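Local coordinates for protein cellulase IBT99 (Metagenomes, PDB 6WBT) that probably hydrolyses 6-phospho-alpha-glucosides as an NAD- and manganese-dependent glycoside hydrolase of family 4, at residues Q289-N292 and G293-R297. Sequence-based numbering, arbitrary orientation.
With G6P (6-O-phosphono-alpha-D-glucopyranose), chain F.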
ATOM      1  N   GLN A 289      29.759 -12.563 -32.851  1.00 62.96           N
ATOM      2  CA  GLN A 289      29.292 -12.037 -34.130  1.00 63.10           C
ATOM      3  C   GLN A 289      29.590 -10.549 -34.260  1.00 62.18           C
ATOM      4  O   GLN A 289      30.017 -10.089 -35.325  1.00 62.76           O
ATOM      5  CB  GLN A 289      27.795 -12.305 -34.288  1.00 63.55           C
ATOM      6  CG  GLN A 289      27.434 -13.780 -34.245  1.00 64.11           C
ATOM      7  CD  GLN A 289      25.940 -14.015 -34.162  1.00 63.54           C
ATOM      8  OE1 GLN A 289      25.144 -13.187 -34.604  1.00 62.63           O
ATOM      9  NE2 GLN A 289      25.552 -15.146 -33.586  1.00 64.58           N
ATOM     10  N   VAL A 290      29.374  -9.780 -33.189  1.00 60.57           N
ATOM     11  CA  VAL A 290      29.687  -8.357 -33.238  1.00 58.71           C
ATOM     12  C   VAL A 290      31.189  -8.118 -33.206  1.00 59.77           C
ATOM     13  O   VAL A 290      31.651  -7.045 -33.609  1.00 59.87           O
ATOM     14  CB  VAL A 290      28.983  -7.602 -32.092  1.00 55.53           C
ATOM     15  CG1 VAL A 290      27.502  -7.949 -32.059  1.00 54.83           C
ATOM     16  CG2 VAL A 290      29.641  -7.909 -30.758  1.00 54.41           C
ATOM     17  N   ILE A 291      31.970  -9.094 -32.734  1.00 61.56           N
ATOM     18  CA  ILE A 291      33.423  -8.983 -32.818  1.00 62.97           C
ATOM     19  C   ILE A 291      33.880  -9.137 -34.263  1.00 66.32           C
ATOM     20  O   ILE A 291      34.718  -8.369 -34.751  1.00 66.43           O
ATOM     21  CB  ILE A 291      34.095 -10.015 -31.894  1.00 62.69           C
ATOM     22  CG1 ILE A 291      33.939  -9.601 -30.429  1.00 61.75           C
ATOM     23  CG2 ILE A 291      35.564 -10.181 -32.249  1.00 63.34           C
ATOM     24  CD1 ILE A 291      34.554 -10.578 -29.451  1.00 61.11           C
ATOM     25  N   ASN A 292      33.333 -10.124 -34.972  1.00 68.52           N
ATOM     26  CA  ASN A 292      33.622 -10.312 -36.387  1.00 71.16           C
ATOM     27  C   ASN A 292      32.790  -9.407 -37.286  1.00 69.13           C
ATOM     28  O   ASN A 292      32.899  -9.514 -38.513  1.00 70.35           O
ATOM     29  CB  ASN A 292      33.393 -11.774 -36.780  1.00 75.91           C
ATOM     30  CG  ASN A 292      34.311 -12.726 -36.041  1.00 79.92           C
ATOM     31  OD1 ASN A 292      35.403 -12.350 -35.618  1.00 81.08           O
ATOM     32  ND2 ASN A 292      33.871 -13.970 -35.885  1.00 81.05           N
ATOM     33  N   GLY A 293      31.971  -8.528 -36.716  1.00 65.86           N
ATOM     34  CA  GLY A 293      31.114  -7.672 -37.510  1.00 63.31           C
ATOM     35  C   GLY A 293      31.246  -6.197 -37.187  1.00 61.33           C
ATOM     36  O   GLY A 293      31.987  -5.474 -37.860  1.00 61.47           O
ATOM     37  N   ARG A 294      30.530  -5.738 -36.157  1.00 59.23           N
ATOM     38  CA  ARG A 294      30.528  -4.314 -35.838  1.00 56.46           C
ATOM     39  C   ARG A 294      31.885  -3.858 -35.315  1.00 54.48           C
ATOM     40  O   ARG A 294      32.358  -2.770 -35.667  1.00 52.72           O
ATOM     41  CB  ARG A 294      29.425  -4.000 -34.827  1.00 54.58           C
ATOM     42  CG  ARG A 294      29.240  -2.511 -34.568  1.00 52.42           C
ATOM     43  CD  ARG A 294      28.030  -2.216 -33.689  1.00 52.28           C
ATOM     44  NE  ARG A 294      28.209  -2.671 -32.313  1.00 54.20           N
ATOM     45  CZ  ARG A 294      27.534  -3.675 -31.761  1.00 55.89           C
ATOM     46  NH1 ARG A 294      26.625  -4.334 -32.467  1.00 56.55           N
ATOM     47  NH2 ARG A 294      27.764  -4.017 -30.500  1.00 54.77           N
ATOM     48  N   GLU A 295      32.530  -4.673 -34.476  1.00 54.97           N
ATOM     49  CA  GLU A 295      33.843  -4.305 -33.956  1.00 56.03           C
ATOM     50  C   GLU A 295      34.923  -4.446 -35.025  1.00 58.37           C
ATOM     51  O   GLU A 295      35.868  -3.649 -35.071  1.00 58.31           O
ATOM     52  CB  GLU A 295      34.180  -5.153 -32.729  1.00 56.85           C
ATOM     53  CG  GLU A 295      35.640  -5.093 -32.301  1.00 59.03           C
ATOM     54  CD  GLU A 295      35.849  -5.523 -30.863  1.00 59.90           C
ATOM     55  OE1 GLU A 295      35.456  -4.762 -29.954  1.00 59.24           O
ATOM     56  OE2 GLU A 295      36.401  -6.620 -30.641  1.00 60.20           O
ATOM     57  N   LYS A 296      34.796  -5.449 -35.896  1.00 60.29           N
ATOM     58  CA  LYS A 296      35.778  -5.627 -36.961  1.00 61.40           C
ATOM     59  C   LYS A 296      35.735  -4.473 -37.955  1.00 58.94           C
ATOM     60  O   LYS A 296      36.785  -3.976 -38.382  1.00 57.19           O
ATOM     61  CB  LYS A 296      35.538  -6.959 -37.672  1.00 63.04           C
ATOM     62  CG  LYS A 296      36.251  -7.090 -39.006  1.00 64.72           C
ATOM     63  CD  LYS A 296      35.903  -8.400 -39.691  1.00 67.76           C
ATOM     64  CE  LYS A 296      36.425  -8.433 -41.118  1.00 70.27           C
ATOM     65  NZ  LYS A 296      36.099  -9.717 -41.798  1.00 72.00           N
ATOM     66  N   ARG A 297      34.537  -4.025 -38.327  1.00 58.74           N
ATOM     67  CA  ARG A 297      34.399  -2.975 -39.327  1.00 59.71           C
ATOM     68  C   ARG A 297      34.689  -1.581 -38.788  1.00 61.64           C
ATOM     69  O   ARG A 297      34.731  -0.630 -39.577  1.00 63.13           O
ATOM     70  CB  ARG A 297      32.991  -2.998 -39.931  1.00 58.73           C
ATOM     71  CG  ARG A 297      32.687  -4.232 -40.762  1.00 60.43           C
ATOM     72  CD  ARG A 297      31.362  -4.083 -41.493  1.00 61.54           C
ATOM     73  NE  ARG A 297      30.260  -3.793 -40.581  1.00 61.05           N
ATOM     74  CZ  ARG A 297      29.503  -4.721 -40.006  1.00 60.68           C
ATOM     75  NH1 ARG A 297      29.726  -6.005 -40.247  1.00 60.21           N
ATOM     76  NH2 ARG A 297      28.521  -4.365 -39.188  1.00 60.81           N
TER
HETATM   77  C1  G6P F 502      19.226  -3.006 -28.776  1.00 91.49           C
HETATM   78  C2  G6P F 502      19.186  -3.372 -27.294  1.00 90.50           C
HETATM   79  C3  G6P F 502      20.593  -3.477 -26.717  1.00 89.51           C
HETATM   80  C4  G6P F 502      21.458  -4.382 -27.586  1.00 88.54           C
HETATM   81  C5  G6P F 502      21.411  -3.890 -29.027  1.00 88.09           C
HETATM   82  C6  G6P F 502      22.294  -4.716 -29.958  1.00 84.11           C
HETATM   83  O1  G6P F 502      19.747  -1.681 -28.927  1.00 92.79           O
HETATM   84  O2  G6P F 502      18.451  -2.376 -26.575  1.00 90.32           O
HETATM   85  O3  G6P F 502      20.528  -4.000 -25.387  1.00 89.80           O
HETATM   86  O4  G6P F 502      22.808  -4.367 -27.110  1.00 88.53           O
HETATM   87  O5  G6P F 502      20.059  -3.924 -29.485  1.00 90.46           O
HETATM   88  O6  G6P F 502      23.057  -5.671 -29.225  1.00 80.37           O
HETATM   89  P   G6P F 502      24.293  -6.419 -29.936  1.00 77.48           P
HETATM   90  O1P G6P F 502      24.200  -7.840 -29.439  1.00 77.80           O
HETATM   91  O2P G6P F 502      25.510  -5.657 -29.467  1.00 77.65           O
HETATM   92  O3P G6P F 502      24.003  -6.260 -31.409  1.00 76.76           O
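V290 and R294 lie side by side at the short turn joining helices 286-291 and 296-306 in the C-terminal domain of this family 4 glycosidase, and together they border the pocket for the sugar phosphate. Backbone bonds shape the turn. The carbonyl of V290 receives E295 N at 2.7 Å from its O, with the donor almost in line with the carbonyl bond (C=O...N 177°), while G293 N adds a weak bond to the same oxygen. R297 N bonds to G293 O farther along.

Polar contacts reach the ligand through R294. This residue leaves the backbone with CG opposite its N (chi1 -173°), and a bend at chi3 (69°) brings the guanidinium over V290. There R294 NH2 donates to O2P of the glucose-6-phosphate at 3.0 Å, near the guanidinium plane, and R294 NH1 makes a weak hydrogen bond to O3P at 3.4 Å. R294 NE donates a hydrogen bond to T15 OG1, and NH2 also forms a salt bridge with the NAD pyrophosphate, so one arginine joins cofactor and substrate phosphates. Replacing R294 with a leucine would probably leave O2P and the cofactor phosphate without their shared positive partner and weaken the hold on both. R286 and R94 bind the same sugar phosphate ligand.

Van der Waals contacts complete the turn. V290 CB sits over one guanidinium face, and its CG1 comes to 3.7 Å from R294 NH1. I291 runs alongside E295, its CG1 3.9 Å from E295 OE2, while OE1 forms a salt bridge with R45; both residues touch L91 of helix 90-103. On the solvent-facing side the extended K296 lays its CD 3.4 Å from N292 O.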